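Local coordinates for conserved hypothetical protein BatB (Bacteroides thetaiotaomicron, PDB 3IBS) that is of unknown function but carries a von Willebrand factor type A domain that binds a magnesium ion and probably belongs to a membrane-anchored protein, at residues V45-N50 against A204-I209. Residues are numbered along the deposited sequence; the frame is centred on the assembly and turned at random.
Sequences VDELDN and AISQEI
Leu48 and Ile209 form the buried half of this small contact, one methyl of each branched side chain meeting the other, with Leu48 CD2 4.3 Å from Ile209 CG2. Leu48 lies in the loop between helix 33-46 and strand 52-58, and its amide bonds back to Val45 O at 3.1 Å. The pair is backed by further side chains: Leu48 also touches Tyr72 of helix 72-80, and Ile209 rests on Ile116 of strand 113-119. Towards solvent the contact passes to Glu47, which is exposed, and Ser206, which touch without any bond between them. The hydroxyl of Ser206 faces the aliphatic root of the glutamate, OG standing 4.0 Å from both CB and CG of Glu47. With CG anti to the carbonyl carbon (chi1 -67°) and the chain bent at chi2 (-55°), Glu47 turns its carboxylate away from that hydroxyl, which is instead hydrogen-bonded to Gln202, one turn earlier in its own helix. Far from the magnesium site, this contact joins the loop after helix 33-46 to the C-terminal helix 200-214 on one face of the central sheet, as in the Rossmann-like α/β sandwich of von Willebrand factor type A domains.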
ATOM      1  N   VAL A  45      24.092  18.510  -6.691  1.00 13.66           N
ATOM      2  CA  VAL A  45      24.693  19.255  -7.821  1.00 13.31           C
ATOM      3  C   VAL A  45      24.819  20.772  -7.534  1.00 14.15           C
ATOM      4  O   VAL A  45      25.831  21.392  -7.896  1.00 13.40           O
ATOM      5  CB  VAL A  45      23.905  18.995  -9.147  1.00 13.80           C
ATOM      6  CG1 VAL A  45      24.407  19.863 -10.306  1.00 13.17           C
ATOM      7  CG2 VAL A  45      23.993  17.541  -9.538  1.00 12.30           C
ATOM      8  N   ASP A  46      23.815  21.358  -6.868  1.00 14.96           N
ATOM      9  CA  ASP A  46      23.870  22.769  -6.457  1.00 16.42           C
ATOM     10  C   ASP A  46      25.050  23.056  -5.542  1.00 17.32           C
ATOM     11  O   ASP A  46      25.487  24.188  -5.466  1.00 17.49           O
ATOM     12  CB  ASP A  46      22.599  23.194  -5.711  1.00 16.62           C
ATOM     13  CG  ASP A  46      21.375  23.263  -6.611  1.00 18.59           C
ATOM     14  OD1 ASP A  46      21.528  23.377  -7.834  1.00 19.65           O
ATOM     15  OD2 ASP A  46      20.250  23.210  -6.078  1.00 21.53           O
ATOM     16  N   GLU A  47      25.536  22.049  -4.824  1.00 17.98           N
ATOM     17  CA  GLU A  47      26.654  22.252  -3.890  1.00 20.04           C
ATOM     18  C   GLU A  47      28.026  22.069  -4.556  1.00 20.18           C
ATOM     19  O   GLU A  47      29.047  22.380  -3.957  1.00 19.80           O
ATOM     20  CB  GLU A  47      26.535  21.324  -2.673  1.00 20.10           C
ATOM     21  CG  GLU A  47      25.348  21.640  -1.752  1.00 23.17           C
ATOM     22  CD  GLU A  47      25.332  23.090  -1.266  1.00 27.64           C
ATOM     23  OE1 GLU A  47      26.392  23.613  -0.857  1.00 27.55           O
ATOM     24  OE2 GLU A  47      24.250  23.718  -1.314  1.00 31.18           O
ATOM     25  N   LEU A  48      28.039  21.563  -5.790  1.00 20.28           N
ATOM     26  CA  LEU A  48      29.292  21.372  -6.511  1.00 20.93           C
ATOM     27  C   LEU A  48      29.831  22.729  -6.947  1.00 21.85           C
ATOM     28  O   LEU A  48      29.057  23.656  -7.204  1.00 21.69           O
ATOM     29  CB  LEU A  48      29.105  20.463  -7.729  1.00 20.49           C
ATOM     30  CG  LEU A  48      28.599  19.028  -7.535  1.00 19.99           C
ATOM     31  CD1 LEU A  48      28.573  18.328  -8.890  1.00 20.65           C
ATOM     32  CD2 LEU A  48      29.421  18.222  -6.532  1.00 17.64           C
ATOM     33  N   ASP A  49      31.150  22.848  -7.022  1.00 22.39           N
ATOM     34  CA  ASP A  49      31.743  24.104  -7.459  1.00 23.88           C
ATOM     35  C   ASP A  49      32.612  23.954  -8.710  1.00 23.85           C
ATOM     36  O   ASP A  49      32.150  24.244  -9.811  1.00 24.95           O
ATOM     37  CB  ASP A  49      32.506  24.780  -6.317  1.00 24.40           C
ATOM     38  CG  ASP A  49      32.975  26.179  -6.678  1.00 26.60           C
ATOM     39  OD1 ASP A  49      32.387  26.803  -7.594  1.00 28.28           O
ATOM     40  OD2 ASP A  49      33.935  26.660  -6.034  1.00 30.56           O
ATOM     41  N   ASN A  50      33.856  23.511  -8.561  1.00 23.43           N
ATOM     42  CA  ASN A  50      34.724  23.345  -9.742  1.00 23.09           C
ATOM     43  C   ASN A  50      34.665  21.909 -10.265  1.00 21.65           C
ATOM     44  O   ASN A  50      35.616  21.423 -10.873  1.00 21.98           O
ATOM     45  CB  ASN A  50      36.166  23.745  -9.391  1.00 23.93           C
ATOM     46  CG  ASN A  50      37.075  23.884 -10.622  1.00 27.16           C
ATOM     47  OD1 ASN A  50      36.610  23.910 -11.772  1.00 30.42           O
ATOM     48  ND2 ASN A  50      38.385  23.979 -10.376  1.00 28.02           N
ATOM     49  N   ALA A 204      24.886  15.019   4.517  1.00 23.48           N
ATOM     50  CA  ALA A 204      25.959  14.091   4.834  1.00 22.80           C
ATOM     51  C   ALA A 204      26.825  13.799   3.602  1.00 22.21           C
ATOM     52  O   ALA A 204      28.049  13.856   3.681  1.00 22.23           O
ATOM     53  CB  ALA A 204      25.420  12.803   5.453  1.00 22.30           C
ATOM     54  N   ILE A 205      26.200  13.506   2.464  1.00 21.88           N
ATOM     55  CA  ILE A 205      26.959  13.155   1.282  1.00 21.99           C
ATOM     56  C   ILE A 205      27.690  14.377   0.719  1.00 22.21           C
ATOM     57  O   ILE A 205      28.850  14.270   0.349  1.00 21.94           O
ATOM     58  CB  ILE A 205      26.108  12.380   0.211  1.00 22.34           C
ATOM     59  CG1 ILE A 205      27.013  11.633  -0.786  1.00 23.31           C
ATOM     60  CG2 ILE A 205      25.160  13.300  -0.532  1.00 22.37           C
ATOM     61  CD1 ILE A 205      27.953  10.586  -0.131  1.00 21.17           C
ATOM     62  N   SER A 206      27.043  15.544   0.700  1.00 22.05           N
ATOM     63  CA  SER A 206      27.722  16.756   0.237  1.00 22.67           C
ATOM     64  C   SER A 206      28.925  17.100   1.129  1.00 23.24           C
ATOM     65  O   SER A 206      29.933  17.631   0.650  1.00 23.45           O
ATOM     66  CB  SER A 206      26.756  17.944   0.128  1.00 23.26           C
ATOM     67  OG  SER A 206      25.891  17.797  -1.000  1.00 21.94           O
ATOM     68  N   GLN A 207      28.816  16.778   2.418  1.00 23.12           N
ATOM     69  CA  GLN A 207      29.903  16.967   3.361  1.00 23.83           C
ATOM     70  C   GLN A 207      31.064  16.054   3.009  1.00 23.36           C
ATOM     71  O   GLN A 207      32.215  16.480   3.021  1.00 23.02           O
ATOM     72  CB  GLN A 207      29.422  16.704   4.801  1.00 24.39           C
ATOM     73  CG  GLN A 207      30.528  16.646   5.871  1.00 28.18           C
ATOM     74  CD  GLN A 207      31.428  17.878   5.863  1.00 32.97           C
ATOM     75  OE1 GLN A 207      32.663  17.769   5.799  1.00 34.94           O
ATOM     76  NE2 GLN A 207      30.814  19.061   5.911  1.00 34.36           N
ATOM     77  N   GLU A 208      30.745  14.797   2.702  1.00 23.05           N
ATOM     78  CA  GLU A 208      31.745  13.799   2.321  1.00 22.78           C
ATOM     79  C   GLU A 208      32.473  14.223   1.047  1.00 22.68           C
ATOM     80  O   GLU A 208      33.702  14.118   0.957  1.00 22.17           O
ATOM     81  CB  GLU A 208      31.083  12.426   2.149  1.00 22.48           C
ATOM     82  CG  GLU A 208      31.988  11.336   1.597  1.00 23.12           C
ATOM     83  CD  GLU A 208      33.115  10.935   2.543  1.00 25.41           C
ATOM     84  OE1 GLU A 208      33.055  11.277   3.747  1.00 25.23           O
ATOM     85  OE2 GLU A 208      34.067  10.264   2.077  1.00 26.58           O
ATOM     86  N   ILE A 209      31.706  14.692   0.061  1.00 22.66           N
ATOM     87  CA  ILE A 209      32.275  15.211  -1.187  1.00 22.70           C
ATOM     88  C   ILE A 209      33.211  16.406  -0.920  1.00 23.51           C
ATOM     89  O   ILE A 209      34.339  16.431  -1.435  1.00 23.39           O
ATOM     90  CB  ILE A 209      31.181  15.582  -2.206  1.00 22.61           C
ATOM     91  CG1 ILE A 209      30.439  14.320  -2.678  1.00 21.44           C
ATOM     92  CG2 ILE A 209      31.782  16.314  -3.425  1.00 22.55           C
ATOM     93  CD1 ILE A 209      29.078  14.612  -3.296  1.00 21.55           C
TER